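Local coordinates for protein glycosyl hydrolase family 88 (Pedobacter heparinus, PDB 3WIW) that hydrolyses unsaturated glucuronyl saccharides derived from heparin, as a glycoside hydrolase of family 88 with an (alpha6/alpha6)-barrel fold, at residues Ile159-Phe164 with Phe169-Asp174; Met177-Leu182 with Asp196-His201; Gly165-Pro170 with Gln231-Gln236. All coordinates share one frame; numbering follows the deposited sequence. Where two conformers were deposited one is given.

Interaction 1. Residues Ile159-Phe164 with Phe169-Asp174; sequences IRSWDF and FPVIID
Phe169 lays one ring face against the start of the Arg160 side chain: Arg160 CB stands 3.8 Å from the ring centroid of Phe169, a CH-pi contact 24° off the ring normal and displaced toward the rim. With CG anti to the backbone N (chi1 -171°) and an extended chain beyond it, Arg160 then runs on past the ring. Its NE is thereby brought 2.9 Å from Trp162 O in a bent hydrogen bond (N-H...O 143°), the donor above the carbonyl plane.

Pro170 packs against Trp162, with its CD also 3.8 Å from Arg160 NE. In the Trp162 conformer described, one of two, Pro170 CG reaches over one face of the indole, 3.4 Å from Trp162 NE1, while Phe164 lies over the opposite face. Backbone Ser161 N donates to Pro170 O at 2.9 Å. Strand 170-172 is an outer strand of a three-stranded antiparallel sheet, and the loop that leads into it folds back across it nearly at right angles in this family 88 barrel.

At Val171, CG2 packs on Ile159 O at 3.4 Å. Ile172 N points its hydrogen almost straight at Ser161 OG, 2.9 Å away, and the same hydroxyl is hydrogen-bonded to Asn175 OD1, so two partners fix its position. Ile172 CG2 meets the far end of the same indole conformer, 3.5 Å from Trp162 CZ3. Two residues further on, Asp174, the predicted proton donor, has its carboxylate hydrogen-bonded to His218 and, weakly, to Trp250.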
loop_
_atom_site.group_PDB
_atom_site.type_symbol
_atom_site.label_atom_id
_atom_site.label_comp_id
_atom_site.label_asym_id
_atom_site.label_seq_id
_atom_site.Cartn_x
_atom_site.Cartn_y
_atom_site.Cartn_z
ATOM N N ILE A 159 -13.286 -1.269 11.664
ATOM C CA ILE A 159 -12.100 -1.541 12.451
ATOM C C ILE A 159 -11.556 -0.235 13.015
ATOM O O ILE A 159 -11.427 0.765 12.295
ATOM C CB ILE A 159 -11.022 -2.189 11.565
ATOM C CG1 ILE A 159 -11.497 -3.579 11.097
ATOM C CG2 ILE A 159 -9.673 -2.250 12.307
ATOM C CD1 ILE A 159 -10.609 -4.196 10.055
ATOM N N ARG A 160 -11.284 -0.226 14.321
ATOM C CA ARG A 160 -10.592 0.888 14.958
ATOM C C ARG A 160 -9.138 0.907 14.491
ATOM O O ARG A 160 -8.409 -0.068 14.683
ATOM C CB ARG A 160 -10.634 0.725 16.475
ATOM C CG ARG A 160 -10.125 1.966 17.177
ATOM C CD ARG A 160 -10.208 1.816 18.653
ATOM N NE ARG A 160 -9.618 2.966 19.318
ATOM C CZ ARG A 160 -9.807 3.266 20.597
ATOM N NH1 ARG A 160 -10.602 2.512 21.351
ATOM N NH2 ARG A 160 -9.195 4.327 21.111
ATOM N N SER A 161 -8.680 2.004 13.897
ATOM C CA SER A 161 -7.322 2.009 13.348
ATOM C C SER A 161 -6.256 2.007 14.438
ATOM O O SER A 161 -5.298 1.214 14.374
ATOM C CB SER A 161 -7.124 3.197 12.411
ATOM O OG SER A 161 -7.998 3.088 11.316
ATOM N N TRP A 162 -6.416 2.844 15.452
ATOM C CA TRP A 162 -5.423 2.866 16.518
ATOM C C TRP A 162 -6.016 3.246 17.843
ATOM O O TRP A 162 -7.155 3.711 17.921
ATOM C CB TRP A 162 -4.254 3.778 16.178
ATOM C CG TRP A 162 -4.628 5.233 16.057
ATOM C CD1 TRP A 162 -5.215 6.021 17.011
ATOM C CD2 TRP A 162 -4.381 6.086 14.931
ATOM N NE1 TRP A 162 -5.374 7.299 16.534
ATOM C CE2 TRP A 162 -4.871 7.365 15.260
ATOM C CE3 TRP A 162 -3.807 5.886 13.670
ATOM C CZ2 TRP A 162 -4.793 8.446 14.377
ATOM C CZ3 TRP A 162 -3.728 6.955 12.795
ATOM C CH2 TRP A 162 -4.224 8.222 13.149
ATOM N N ASP A 163 -5.209 3.058 18.878
ATOM C CA ASP A 163 -5.671 3.151 20.263
ATOM C C ASP A 163 -5.131 4.358 21.006
ATOM O O ASP A 163 -5.563 4.645 22.126
ATOM C CB ASP A 163 -5.281 1.892 21.028
ATOM C CG ASP A 163 -6.013 0.680 20.530
ATOM O OD1 ASP A 163 -7.097 0.854 19.930
ATOM O OD2 ASP A 163 -5.505 -0.436 20.738
ATOM N N PHE A 164 -4.177 5.051 20.396
ATOM C CA PHE A 164 -3.543 6.200 21.043
ATOM C C PHE A 164 -4.316 7.478 20.764
ATOM O O PHE A 164 -5.196 7.511 19.895
ATOM C CB PHE A 164 -2.081 6.348 20.602
ATOM C CG PHE A 164 -1.907 6.538 19.121
ATOM C CD1 PHE A 164 -2.057 7.788 18.538
ATOM C CD2 PHE A 164 -1.609 5.456 18.310
ATOM C CE1 PHE A 164 -1.899 7.960 17.172
ATOM C CE2 PHE A 164 -1.441 5.620 16.948
ATOM C CZ PHE A 164 -1.593 6.873 16.375
ATOM N N PHE A 169 -12.723 6.805 18.638
ATOM C CA PHE A 169 -12.692 5.682 17.711
ATOM C C PHE A 169 -12.266 6.183 16.347
ATOM O O PHE A 169 -13.099 6.464 15.496
ATOM C CB PHE A 169 -14.077 5.008 17.662
ATOM C CG PHE A 169 -14.076 3.632 17.039
ATOM C CD1 PHE A 169 -14.046 3.472 15.657
ATOM C CD2 PHE A 169 -14.121 2.490 17.841
ATOM C CE1 PHE A 169 -14.047 2.209 15.078
ATOM C CE2 PHE A 169 -14.115 1.212 17.267
ATOM C CZ PHE A 169 -14.091 1.071 15.885
ATOM N N PRO A 170 -10.954 6.313 16.150
ATOM C CA PRO A 170 -10.444 6.849 14.892
ATOM C C PRO A 170 -10.323 5.772 13.829
ATOM O O PRO A 170 -9.823 4.664 14.113
ATOM C CB PRO A 170 -9.062 7.369 15.275
ATOM C CG PRO A 170 -8.615 6.419 16.395
ATOM C CD PRO A 170 -9.879 6.028 17.116
ATOM N N VAL A 171 -10.754 6.099 12.614
ATOM C CA VAL A 171 -10.595 5.206 11.458
ATOM C C VAL A 171 -9.921 6.004 10.350
ATOM O O VAL A 171 -10.400 7.081 9.963
ATOM C CB VAL A 171 -11.970 4.689 10.966
ATOM C CG1 VAL A 171 -11.792 3.764 9.746
ATOM C CG2 VAL A 171 -12.677 3.942 12.087
ATOM N N ILE A 172 -8.790 5.520 9.866
ATOM C CA ILE A 172 -8.073 6.228 8.811
ATOM C C ILE A 172 -8.309 5.577 7.452
ATOM O O ILE A 172 -8.620 4.388 7.378
ATOM C CB ILE A 172 -6.557 6.365 9.127
ATOM C CG1 ILE A 172 -5.782 5.028 9.066
ATOM C CG2 ILE A 172 -6.386 7.024 10.489
ATOM C CD1 ILE A 172 -4.298 5.181 9.475
ATOM N N ILE A 173 -8.168 6.354 6.383
ATOM C CA ILE A 173 -8.395 5.848 5.041
ATOM C C ILE A 173 -7.453 4.655 4.743
ATOM O O ILE A 173 -7.837 3.707 4.021
ATOM C CB ILE A 173 -8.266 6.996 3.997
ATOM C CG1 ILE A 173 -8.833 6.572 2.647
ATOM C CG2 ILE A 173 -6.799 7.453 3.823
ATOM C CD1 ILE A 173 -10.371 6.469 2.606
ATOM N N ASP A 174 -6.230 4.702 5.291
ATOM C CA ASP A 174 -5.231 3.643 5.072
ATOM C C ASP A 174 -5.767 2.266 5.512
ATOM O O ASP A 174 -5.305 1.229 5.026
ATOM C CB ASP A 174 -3.925 3.903 5.840
ATOM C CG ASP A 174 -3.524 5.384 5.948
ATOM O OD1 ASP A 174 -4.370 6.274 6.201
ATOM O OD2 ASP A 174 -2.303 5.629 5.882
#

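Interaction 2. Residues Met177-Leu182 with Asp196-His201; sequences MNLEYL and DAAKTH
Leu179 packs against Ala198 at the point where the two helices come nearest, and apolar packing of this kind carries most of the contact. Leu179 CB lies 4.2 Å from Ala198 CB, and Leu179 CD1 touches the backbone of the other helix, 3.4 Å from Ala198 O. One turn further along, Leu182 CB closes on Ala198 CB at 3.8 Å, so the small methyl of Ala198 is met by the beta carbons of both leucines. The axes of the two helical segments approach to 8.8 Å, a spacing consistent with the small alanine side chain at the interface, and run antiparallel with a signed crossing angle of -159°.

The second kind of contact is a CH-pi interaction. Leu179 CD2 sits over one face of the His201 imidazole, 4.1 Å from the ring centroid and 28° off the normal, with the two side chains crossing at about a right angle. His201 has CG anti to its own N (chi1 -177°), which presents a ring face to Leu179 CD2. No hydrogen bond joins the two segments; the polar end of His201 is engaged instead by Ile159, whose backbone N is bonded to ND1, and this bond probably limits rotation of the ring against the leucine.

Helices 175-188 and 192-208 are consecutive helices of the (alpha6/alpha6)-barrel, joined by a short connection. Asn178 of the first reaches Asp116, the predicted nucleophile, on the flank that meets helices 117-132 and 245-262, while helix 138-150 lies against both members of the pair, through Leu182 and Ala197.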
loop_
_atom_site.group_PDB
_atom_site.type_symbol
_atom_site.label_atom_id
_atom_site.label_comp_id
_atom_site.label_asym_id
_atom_site.label_seq_id
_atom_site.Cartn_x
_atom_site.Cartn_y
_atom_site.Cartn_z
ATOM N N MET A 177 -6.622 -0.694 3.224
ATOM C CA MET A 177 -5.609 -1.613 2.698
ATOM C C MET A 177 -5.529 -2.860 3.550
ATOM O O MET A 177 -5.267 -3.949 3.034
ATOM C CB MET A 177 -4.252 -0.914 2.646
ATOM C CG MET A 177 -4.247 0.323 1.749
ATOM S SD MET A 177 -4.496 -0.053 0.005
ATOM C CE MET A 177 -2.963 -0.942 -0.321
ATOM N N ASN A 178 -5.730 -2.689 4.858
ATOM C CA ASN A 178 -5.669 -3.787 5.814
ATOM C C ASN A 178 -6.849 -4.753 5.711
ATOM O O ASN A 178 -6.818 -5.819 6.290
ATOM C CB ASN A 178 -5.497 -3.199 7.209
ATOM C CG ASN A 178 -4.119 -2.633 7.405
ATOM O OD1 ASN A 178 -3.129 -3.340 7.230
ATOM N ND2 ASN A 178 -4.030 -1.346 7.751
ATOM N N LEU A 179 -7.893 -4.383 4.971
ATOM C CA LEU A 179 -9.024 -5.284 4.738
ATOM C C LEU A 179 -8.658 -6.505 3.901
ATOM O O LEU A 179 -9.277 -7.557 4.061
ATOM C CB LEU A 179 -10.188 -4.544 4.088
ATOM C CG LEU A 179 -10.689 -3.316 4.842
ATOM C CD1 LEU A 179 -11.897 -2.758 4.110
ATOM C CD2 LEU A 179 -10.973 -3.613 6.314
ATOM N N GLU A 180 -7.644 -6.377 3.038
ATOM C CA GLU A 180 -7.302 -7.470 2.124
ATOM C C GLU A 180 -6.986 -8.743 2.936
ATOM O O GLU A 180 -7.426 -9.854 2.605
ATOM C CB GLU A 180 -6.126 -7.083 1.223
ATOM C CG GLU A 180 -5.946 -8.127 0.121
ATOM C CD GLU A 180 -4.826 -7.825 -0.834
ATOM O OE1 GLU A 180 -4.445 -8.726 -1.609
ATOM O OE2 GLU A 180 -4.369 -6.675 -0.866
ATOM N N TYR A 181 -6.216 -8.552 4.002
ATOM C CA TYR A 181 -5.871 -9.617 4.932
ATOM C C TYR A 181 -7.119 -10.340 5.440
ATOM O O TYR A 181 -7.177 -11.585 5.423
ATOM C CB TYR A 181 -5.110 -9.000 6.090
ATOM C CG TYR A 181 -4.468 -9.967 7.087
ATOM C CD1 TYR A 181 -4.389 -11.355 6.883
ATOM C CD2 TYR A 181 -3.900 -9.439 8.257
ATOM C CE1 TYR A 181 -3.754 -12.172 7.843
ATOM C CE2 TYR A 181 -3.270 -10.215 9.188
ATOM C CZ TYR A 181 -3.198 -11.579 8.992
ATOM O OH TYR A 181 -2.547 -12.321 9.944
ATOM N N LEU A 182 -8.144 -9.596 5.857
ATOM C CA LEU A 182 -9.354 -10.220 6.388
ATOM C C LEU A 182 -10.201 -10.878 5.312
ATOM O O LEU A 182 -10.835 -11.897 5.600
ATOM C CB LEU A 182 -10.202 -9.216 7.152
ATOM C CG LEU A 182 -9.773 -8.836 8.556
ATOM C CD1 LEU A 182 -10.840 -7.956 9.192
ATOM C CD2 LEU A 182 -9.538 -10.084 9.386
ATOM N N ASP A 196 -17.073 -10.736 6.377
ATOM C CA ASP A 196 -18.177 -9.785 6.447
ATOM C C ASP A 196 -17.764 -8.501 7.156
ATOM O O ASP A 196 -18.206 -7.412 6.776
ATOM C CB ASP A 196 -19.399 -10.400 7.151
ATOM C CG ASP A 196 -19.971 -11.607 6.408
ATOM O OD1 ASP A 196 -19.683 -11.789 5.206
ATOM O OD2 ASP A 196 -20.730 -12.372 7.043
ATOM N N ALA A 197 -16.897 -8.614 8.157
ATOM C CA ALA A 197 -16.429 -7.432 8.874
ATOM C C ALA A 197 -15.624 -6.528 7.939
ATOM O O ALA A 197 -15.778 -5.313 7.963
ATOM C CB ALA A 197 -15.583 -7.836 10.074
ATOM N N ALA A 198 -14.755 -7.125 7.132
ATOM C CA ALA A 198 -13.960 -6.362 6.191
ATOM C C ALA A 198 -14.907 -5.654 5.218
ATOM O O ALA A 198 -14.753 -4.452 4.938
ATOM C CB ALA A 198 -13.015 -7.298 5.452
ATOM N N LYS A 199 -15.902 -6.382 4.713
ATOM C CA LYS A 199 -16.803 -5.791 3.736
ATOM C C LYS A 199 -17.598 -4.652 4.378
ATOM O O LYS A 199 -17.750 -3.578 3.794
ATOM C CB LYS A 199 -17.750 -6.844 3.158
ATOM C CG LYS A 199 -18.622 -6.239 2.069
ATOM C CD LYS A 199 -19.499 -7.259 1.358
ATOM C CE LYS A 199 -20.163 -6.568 0.167
ATOM N NZ LYS A 199 -21.070 -7.493 -0.551
ATOM N N THR A 200 -18.060 -4.859 5.603
ATOM C CA THR A 200 -18.770 -3.795 6.336
ATOM C C THR A 200 -17.892 -2.548 6.521
ATOM O O THR A 200 -18.349 -1.423 6.310
ATOM C CB THR A 200 -19.275 -4.294 7.689
ATOM O OG1 THR A 200 -20.206 -5.355 7.461
ATOM C CG2 THR A 200 -19.982 -3.167 8.456
ATOM N N HIS A 201 -16.631 -2.745 6.889
ATOM C CA HIS A 201 -15.707 -1.619 7.014
ATOM C C HIS A 201 -15.641 -0.820 5.704
ATOM O O HIS A 201 -15.688 0.419 5.709
ATOM C CB HIS A 201 -14.316 -2.119 7.419
ATOM C CG HIS A 201 -13.329 -1.024 7.638
ATOM N ND1 HIS A 201 -12.823 -0.728 8.893
ATOM C CD2 HIS A 201 -12.774 -0.124 6.787
ATOM C CE1 HIS A 201 -12.000 0.293 8.799
ATOM N NE2 HIS A 201 -11.940 0.675 7.529
#

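Interaction 3. Residues Gly165-Pro170 with Gln231-Gln236; sequences GHWQFP and QRETHQ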
loop_
_atom_site.group_PDB
_atom_site.type_symbol
_atom_site.label_atom_id
_atom_site.label_comp_id
_atom_site.label_asym_id
_atom_site.label_seq_id
_atom_site.Cartn_x
_atom_site.Cartn_y
_atom_site.Cartn_z
ATOM N N GLY A 165 -3.990 8.524 21.514
ATOM C CA GLY A 165 -4.528 9.842 21.243
ATOM C C GLY A 165 -5.922 10.046 21.804
ATOM O O GLY A 165 -6.457 9.186 22.506
ATOM N N HIS A 166 -6.515 11.186 21.470
ATOM C CA HIS A 166 -7.753 11.630 22.094
ATOM C C HIS A 166 -9.024 11.055 21.469
ATOM O O HIS A 166 -10.084 11.084 22.102
ATOM C CB HIS A 166 -7.841 13.148 22.024
ATOM C CG HIS A 166 -8.012 13.658 20.631
ATOM N ND1 HIS A 166 -6.944 13.912 19.796
ATOM C CD2 HIS A 166 -9.125 13.917 19.904
ATOM C CE1 HIS A 166 -7.391 14.333 18.627
ATOM N NE2 HIS A 166 -8.711 14.338 18.663
ATOM N N TRP A 167 -8.942 10.551 20.236
ATOM C CA TRP A 167 -10.147 10.076 19.551
ATOM C C TRP A 167 -10.787 8.918 20.279
ATOM O O TRP A 167 -10.108 8.029 20.791
ATOM C CB TRP A 167 -9.868 9.612 18.123
ATOM C CG TRP A 167 -9.113 10.567 17.294
ATOM C CD1 TRP A 167 -9.621 11.472 16.403
ATOM C CD2 TRP A 167 -7.698 10.698 17.245
ATOM N NE1 TRP A 167 -8.598 12.166 15.810
ATOM C CE2 TRP A 167 -7.405 11.710 16.311
ATOM C CE3 TRP A 167 -6.643 10.068 17.912
ATOM C CZ2 TRP A 167 -6.105 12.096 16.020
ATOM C CZ3 TRP A 167 -5.357 10.455 17.628
ATOM C CH2 TRP A 167 -5.096 11.460 16.688
ATOM N N GLN A 168 -12.110 8.938 20.294
ATOM C CA GLN A 168 -12.900 7.852 20.819
ATOM C C GLN A 168 -12.735 6.607 19.949
ATOM O O GLN A 168 -12.613 5.483 20.444
ATOM C CB GLN A 168 -14.352 8.314 20.836
ATOM C CG GLN A 168 -15.319 7.264 21.208
ATOM C CD GLN A 168 -16.672 7.823 21.593
ATOM O OE1 GLN A 168 -17.660 7.096 21.615
ATOM N NE2 GLN A 168 -16.720 9.117 21.911
ATOM N N PHE A 169 -12.723 6.805 18.638
ATOM C CA PHE A 169 -12.692 5.682 17.711
ATOM C C PHE A 169 -12.266 6.183 16.347
ATOM O O PHE A 169 -13.099 6.464 15.496
ATOM C CB PHE A 169 -14.077 5.008 17.662
ATOM C CG PHE A 169 -14.076 3.632 17.039
ATOM C CD1 PHE A 169 -14.046 3.472 15.657
ATOM C CD2 PHE A 169 -14.121 2.490 17.841
ATOM C CE1 PHE A 169 -14.047 2.209 15.078
ATOM C CE2 PHE A 169 -14.115 1.212 17.267
ATOM C CZ PHE A 169 -14.091 1.071 15.885
ATOM N N PRO A 170 -10.954 6.313 16.150
ATOM C CA PRO A 170 -10.444 6.849 14.892
ATOM C C PRO A 170 -10.323 5.772 13.829
ATOM O O PRO A 170 -9.823 4.664 14.113
ATOM C CB PRO A 170 -9.062 7.369 15.275
ATOM C CG PRO A 170 -8.615 6.419 16.395
ATOM C CD PRO A 170 -9.879 6.028 17.116
ATOM N N GLN A 231 -16.130 13.459 14.097
ATOM C CA GLN A 231 -15.197 14.399 13.484
ATOM C C GLN A 231 -14.708 13.873 12.150
ATOM O O GLN A 231 -14.640 12.664 11.937
ATOM C CB GLN A 231 -13.986 14.669 14.395
ATOM C CG GLN A 231 -14.302 15.153 15.812
ATOM C CD GLN A 231 -14.826 16.581 15.860
ATOM O OE1 GLN A 231 -14.742 17.323 14.883
ATOM N NE2 GLN A 231 -15.375 16.969 17.006
ATOM N N ARG A 232 -14.338 14.807 11.269
ATOM C CA ARG A 232 -13.779 14.495 9.947
ATOM C C ARG A 232 -12.550 15.381 9.813
ATOM O O ARG A 232 -12.649 16.600 9.753
ATOM C CB ARG A 232 -14.774 14.786 8.816
ATOM C CG ARG A 232 -16.154 14.176 8.979
ATOM C CD ARG A 232 -17.142 14.706 7.944
ATOM N NE ARG A 232 -18.441 14.064 8.096
ATOM C CZ ARG A 232 -19.352 14.437 8.978
ATOM N NH1 ARG A 232 -20.502 13.780 9.050
ATOM N NH2 ARG A 232 -19.104 15.456 9.790
ATOM N N GLU A 233 -11.373 14.780 9.763
ATOM C CA GLU A 233 -10.154 15.572 9.865
ATOM C C GLU A 233 -8.952 14.925 9.208
ATOM O O GLU A 233 -8.970 13.746 8.865
ATOM C CB GLU A 233 -9.860 15.850 11.333
ATOM C CG GLU A 233 -9.506 14.600 12.118
ATOM C CD GLU A 233 -9.376 14.853 13.609
ATOM O OE1 GLU A 233 -8.524 14.188 14.250
ATOM O OE2 GLU A 233 -10.133 15.700 14.136
ATOM N N THR A 234 -7.910 15.715 8.984
ATOM C CA THR A 234 -6.690 15.166 8.418
ATOM C C THR A 234 -5.775 14.623 9.517
ATOM O O THR A 234 -5.934 14.913 10.705
ATOM C CB THR A 234 -5.940 16.183 7.545
ATOM O OG1 THR A 234 -4.994 15.453 6.754
ATOM C CG2 THR A 234 -5.206 17.239 8.392
ATOM N N HIS A 235 -4.792 13.846 9.105
ATOM C CA HIS A 235 -3.669 13.533 9.962
ATOM C C HIS A 235 -2.376 13.835 9.210
ATOM O O HIS A 235 -1.539 14.577 9.708
ATOM C CB HIS A 235 -3.734 12.089 10.468
ATOM C CG HIS A 235 -2.662 11.756 11.446
ATOM N ND1 HIS A 235 -2.619 12.297 12.715
ATOM C CD2 HIS A 235 -1.597 10.925 11.350
ATOM C CE1 HIS A 235 -1.567 11.818 13.354
ATOM N NE2 HIS A 235 -0.928 10.991 12.545
ATOM N N GLN A 236 -2.228 13.315 8.000
ATOM C CA GLN A 236 -0.991 13.533 7.238
ATOM C C GLN A 236 -1.133 14.407 5.987
ATOM O O GLN A 236 -0.153 14.598 5.241
ATOM C CB GLN A 236 -0.292 12.197 6.950
ATOM C CG GLN A 236 0.308 11.645 8.256
ATOM C CD GLN A 236 0.825 10.245 8.189
ATOM O OE1 GLN A 236 0.300 9.426 7.472
ATOM N NE2 GLN A 236 1.848 9.953 8.983
#
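Trp167 and Glu233 are joined by a single hydrogen bond, from Trp167 NE1 to Glu233 OE1 at 2.6 Å, in one of two conformers of the glutamate; so short a distance is not a measure of strength. The N-H points nearly straight at its acceptor (164°), and OE1 lies close to the plane of the indole, at the ring edge. At the glutamate the approach differs: NE1 arrives from above the carboxylate plane, and the two flat groups are turned 71° against each other. The Glu233 chain, extended beyond CG, spans the gap between two backbones that stay well apart.

Strand 229-233 is an outer strand of the three-stranded antiparallel sheet whose other outer strand is 170-172. The bond therefore ties the loop leading into one outer strand to the end of the other, just before Thr234, predicted to bind substrate, and across the central strand 219-222, whose Ser221 touches the indole.

Ring packing holds the donor from both faces. His166 CE1 lies 3.5 Å above one face of the Trp167 indole and Pro170 CB 3.7 Å above the opposite one, each offset toward the rim.

Interactions 1 and 2 are buried, whereas interaction 3 lies toward the surface. Interaction 2 is helix-to-helix packing without a polar link between its segments; interaction 1 mixes apolar and aromatic contacts with bonds to the backbone; interaction 3 depends on one side-chain hydrogen bond between ring and carboxylate. Interactions 1 and 3 share Phe169 and Pro170 and reach the same three-stranded sheet, and the indoles of Trp162 and Trp167 meet between them. On its other side interaction 1 abuts interaction 2: Ile159 CD1 packs on Leu179 and Leu182. Interactions 2 and 3 do not touch, their centres being about 20 Å apart.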